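Local structure of C alpha-dehydrogenase (Sphingobium sp. SYK-6, 4YAG) at residues A[165-169]-A[183-187]; A[84-88]-A[130-135]. The protein binds NADH and, as a C alpha-dehydrogenase of the short-chain dehydrogenase/reductase family, probably oxidises alcohols early in lignin beta-aryl ether cleavage. All coordinates share one frame; numbering follows the deposited sequence.

Contact 1 (A[165-169]-A[183-187])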
# COMPACT_ATOMS: atom_id res chain seq x y z
N VAL A 165 -3.05 -4.45 -0.98
CA VAL A 165 -3.30 -5.88 -0.84
C VAL A 165 -3.60 -6.55 -2.17
O VAL A 165 -3.21 -7.69 -2.43
CB VAL A 165 -4.45 -6.12 0.17
CG1 VAL A 165 -4.85 -7.61 0.21
CG2 VAL A 165 -4.01 -5.67 1.55
N ILE A 166 -4.32 -5.85 -3.04
CA ILE A 166 -4.60 -6.40 -4.35
C ILE A 166 -3.28 -6.64 -5.10
O ILE A 166 -3.03 -7.71 -5.63
CB ILE A 166 -5.54 -5.47 -5.15
CG1 ILE A 166 -6.91 -5.37 -4.46
CG2 ILE A 166 -5.64 -5.96 -6.58
CD1 ILE A 166 -7.80 -4.27 -5.03
N THR A 167 -2.43 -5.61 -5.14
CA THR A 167 -1.15 -5.71 -5.86
C THR A 167 -0.24 -6.76 -5.21
O THR A 167 0.42 -7.53 -5.90
CB THR A 167 -0.48 -4.35 -5.90
OG1 THR A 167 -1.35 -3.45 -6.61
CG2 THR A 167 0.88 -4.40 -6.60
N LEU A 168 -0.19 -6.77 -3.88
CA LEU A 168 0.57 -7.78 -3.15
C LEU A 168 0.21 -9.17 -3.65
O LEU A 168 1.07 -10.01 -3.93
CB LEU A 168 0.28 -7.64 -1.66
CG LEU A 168 0.78 -8.76 -0.74
CD1 LEU A 168 2.31 -8.76 -0.72
CD2 LEU A 168 0.21 -8.62 0.65
N THR A 169 -1.09 -9.43 -3.74
CA THR A 169 -1.56 -10.76 -4.08
C THR A 169 -1.16 -11.10 -5.51
O THR A 169 -0.70 -12.21 -5.81
CB THR A 169 -3.08 -10.88 -3.91
OG1 THR A 169 -3.46 -10.45 -2.60
CG2 THR A 169 -3.51 -12.31 -4.12
N VAL A 183 -3.03 -18.39 -5.12
CA VAL A 183 -3.44 -17.18 -4.40
C VAL A 183 -4.69 -16.56 -4.98
O VAL A 183 -4.97 -16.67 -6.17
CB VAL A 183 -2.32 -16.11 -4.33
CG1 VAL A 183 -1.03 -16.71 -3.78
CG2 VAL A 183 -2.04 -15.49 -5.70
N THR A 184 -5.45 -15.91 -4.10
CA THR A 184 -6.69 -15.23 -4.45
C THR A 184 -6.76 -13.93 -3.67
O THR A 184 -6.47 -13.91 -2.48
CB THR A 184 -7.92 -16.06 -4.05
OG1 THR A 184 -7.90 -17.31 -4.75
CG2 THR A 184 -9.22 -15.33 -4.35
N VAL A 185 -7.16 -12.85 -4.32
CA VAL A 185 -7.56 -11.65 -3.60
C VAL A 185 -9.07 -11.50 -3.72
O VAL A 185 -9.64 -11.51 -4.82
CB VAL A 185 -6.80 -10.38 -4.04
CG1 VAL A 185 -6.97 -10.10 -5.52
CG2 VAL A 185 -7.25 -9.19 -3.21
N LEU A 186 -9.70 -11.43 -2.55
CA LEU A 186 -11.13 -11.21 -2.42
C LEU A 186 -11.41 -9.73 -2.27
O LEU A 186 -10.81 -9.06 -1.43
CB LEU A 186 -11.61 -11.98 -1.19
CG LEU A 186 -13.04 -11.72 -0.72
CD1 LEU A 186 -14.07 -12.08 -1.76
CD2 LEU A 186 -13.28 -12.48 0.59
N MET A 187 -12.30 -9.22 -3.12
CA MET A 187 -12.66 -7.82 -3.16
C MET A 187 -14.16 -7.67 -2.92
O MET A 187 -14.95 -7.76 -3.86
CB MET A 187 -12.24 -7.21 -4.50
CG MET A 187 -10.73 -7.22 -4.65
SD MET A 187 -10.17 -6.90 -6.34
CE MET A 187 -10.67 -8.40 -7.14
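Val185 and Ile166 carry the apolar part of this helix-on-strand contact. One methyl of the valine, CG2, stands anti to its backbone N and points into the helix, where it lies 4.0 Å from both CA and CG1 of Ile166. Further along the strand Met187 crosses Ile166 at about a right angle; with CG anti to the carbonyl carbon and chi2 extended (166°), its SD comes to 3.8 Å from Ile166 CD1. Toward the other end, the methyl CG2 of Val183 rests 3.8 Å from CG2 of Thr169.

No hydrogen bond crosses between the segments; the polar one that shapes the contact lies within the helix. Thr169 turns OG1 back along its own helix (chi1 -53°) and donates to Val165 O at 2.8 Å. That oxygen also accepts from Thr169 N, the two donors arriving from opposite faces of the carbonyl plane. Asn141 provides OG1 with a second partner, so this hydroxyl is satisfied although Thr169 OG1 sits 3.6 Å from Val185 CB. The threonine's other branch, Thr169 CG2, faces the strand backbone, 3.7 Å from Thr184 C.

Beyond the pair, Arg262 and Leu266 of the second subunit pack on Ile166 and Met187. With the helix segment running nearly antiparallel to the strand segment, at 163°, the geometry is that of a beta-alpha-beta crossover in a Rossmann fold.

Contact 2 (A[84-88]-A[130-135])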
# COMPACT_ATOMS: atom_id res chain seq x y z
N GLY A 84 -0.58 -28.28 9.53
CA GLY A 84 -0.52 -27.29 8.47
C GLY A 84 -0.22 -25.87 8.96
O GLY A 84 0.64 -25.68 9.84
N PRO A 85 -0.94 -24.87 8.43
CA PRO A 85 -2.14 -24.98 7.59
C PRO A 85 -1.83 -25.20 6.12
O PRO A 85 -0.72 -24.90 5.69
CB PRO A 85 -2.80 -23.61 7.76
CG PRO A 85 -1.62 -22.68 7.87
CD PRO A 85 -0.55 -23.46 8.63
N ASP A 86 -2.82 -25.66 5.37
CA ASP A 86 -2.70 -25.77 3.93
C ASP A 86 -3.35 -24.57 3.25
O ASP A 86 -2.99 -24.21 2.13
CB ASP A 86 -3.37 -27.03 3.44
CG ASP A 86 -2.96 -28.24 4.25
OD1 ASP A 86 -3.76 -28.71 5.10
OD2 ASP A 86 -1.81 -28.69 4.08
N ILE A 87 -4.33 -23.99 3.93
CA ILE A 87 -5.06 -22.84 3.43
C ILE A 87 -4.83 -21.71 4.42
O ILE A 87 -5.09 -21.85 5.62
CB ILE A 87 -6.55 -23.15 3.26
CG1 ILE A 87 -6.73 -24.25 2.19
CG2 ILE A 87 -7.36 -21.89 2.95
CD1 ILE A 87 -8.13 -24.83 2.11
N LEU A 88 -4.35 -20.58 3.90
CA LEU A 88 -4.09 -19.39 4.68
C LEU A 88 -5.03 -18.27 4.25
O LEU A 88 -4.99 -17.84 3.10
CB LEU A 88 -2.62 -18.96 4.51
CG LEU A 88 -2.22 -17.63 5.16
CD1 LEU A 88 -2.34 -17.68 6.68
CD2 LEU A 88 -0.79 -17.25 4.71
N MET A 130 4.38 -23.87 4.52
CA MET A 130 3.54 -24.35 3.46
C MET A 130 4.38 -24.85 2.29
O MET A 130 4.07 -25.86 1.68
CB MET A 130 2.56 -23.28 3.00
CG MET A 130 1.57 -22.84 4.09
SD MET A 130 0.61 -21.34 3.69
CE MET A 130 -0.39 -21.94 2.33
N ARG A 131 5.45 -24.13 1.99
CA ARG A 131 6.38 -24.60 0.97
C ARG A 131 7.09 -25.88 1.43
O ARG A 131 7.19 -26.85 0.68
CB ARG A 131 7.42 -23.55 0.65
CG ARG A 131 6.88 -22.22 0.16
CD ARG A 131 8.07 -21.34 -0.15
NE ARG A 131 7.77 -19.93 -0.39
CZ ARG A 131 7.50 -19.41 -1.59
NH1 ARG A 131 7.47 -20.18 -2.67
NH2 ARG A 131 7.27 -18.11 -1.70
N ALA A 132 7.60 -25.87 2.65
CA ALA A 132 8.39 -26.99 3.15
C ALA A 132 7.63 -28.32 3.16
O ALA A 132 8.20 -29.39 2.91
CB ALA A 132 8.88 -26.69 4.54
N ARG A 133 6.35 -28.26 3.47
CA ARG A 133 5.55 -29.47 3.62
C ARG A 133 5.27 -30.14 2.28
O ARG A 133 4.97 -31.33 2.23
CB ARG A 133 4.26 -29.17 4.39
CG ARG A 133 4.49 -29.01 5.89
CD ARG A 133 3.21 -28.82 6.69
NE ARG A 133 2.51 -27.58 6.38
CZ ARG A 133 2.75 -26.39 6.93
NH1 ARG A 133 3.69 -26.24 7.86
NH2 ARG A 133 2.05 -25.36 6.56
N GLY A 134 5.34 -29.36 1.21
CA GLY A 134 5.32 -29.89 -0.14
C GLY A 134 3.99 -30.45 -0.60
O GLY A 134 3.95 -31.24 -1.54
N ARG A 135 2.89 -30.06 0.02
CA ARG A 135 1.60 -30.55 -0.47
C ARG A 135 0.76 -29.43 -1.07
O ARG A 135 -0.45 -29.57 -1.22
CB ARG A 135 0.83 -31.32 0.59
CG ARG A 135 0.65 -30.64 1.91
CD ARG A 135 0.03 -31.62 2.91
NE ARG A 135 -0.34 -30.98 4.17
CZ ARG A 135 0.29 -31.14 5.33
NH1 ARG A 135 1.36 -31.92 5.42
NH2 ARG A 135 -0.15 -30.50 6.42
O HOH W 1 1.48 -30.62 9.48
O HOH W 2 0.75 -27.59 4.22
O HOH W 3 -2.79 -30.08 7.33
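The guanidinium of Arg133 lies over the cis peptide between Gly84 and Pro85: Gly84 C sits 3.3 Å above one face, offset toward the rim, while a water at the edge, in plane, accepts from Arg133 NE at 2.8 Å. The same water lies 2.8 Å from Asp86 OD2, with more acceptors in reach than it has protons. Arg133 NH2 donates to Pro85 O at 2.9 Å, a bent bond (136°) whose acceptor is tilted out of the guanidinium plane. The Arg135 guanidinium has the Asp86 carboxylate at its edge, and in plane there a second water, which accepts from Gly84 N and weakly from Arg135 NH2. Arg135 NE forms a salt bridge with Asp86 OD2, met on the syn side at 2.7 Å, though the two planes are 58° apart.

The other carboxylate oxygen, OD1, accepts from Thr7 N, and a third water joins it to Arg135 NH2, weakly on the arginine side. With an alanine at Arg133 the guanidinium is gone, and Pro85 O would probably lose a donor and the Gly84 peptide its flat partner.

Deeper in, Met130, bent at chi3 (67°), lays its methyl CE 3.5 Å from Asp86 O; its SD lies 4.1 Å from Leu88 CB. Here the C-terminal end of helix 105-133 meets the entry to strand 87-90, the strand that precedes it in a beta-alpha-beta unit of the Rossmann fold.

In the fold
Read from the N terminus, the chain illustrates how a Rossmann fold is assembled from successive crossovers. Contact 2 closes first: strand 87-90 leads into the long helix 105-133, whose end returns to the start of that strand. The chain then passes through strand 137-142, which follows directly, before helix 156-177 begins. Contact 1 closes a shorter loop, joining that helix to strand 181-187. The two loops therefore lie in series, neither nesting nor crossing. The centres of contacts 1 and 2 are about 19 Å apart, and the nearest atoms of contacts 1 and 2 about 7 Å apart. Both reach the same parallel sheet, where strand 137-142 lies between strands 87-90 and 181-187, and Met130 of contact 2 also touches Ile181.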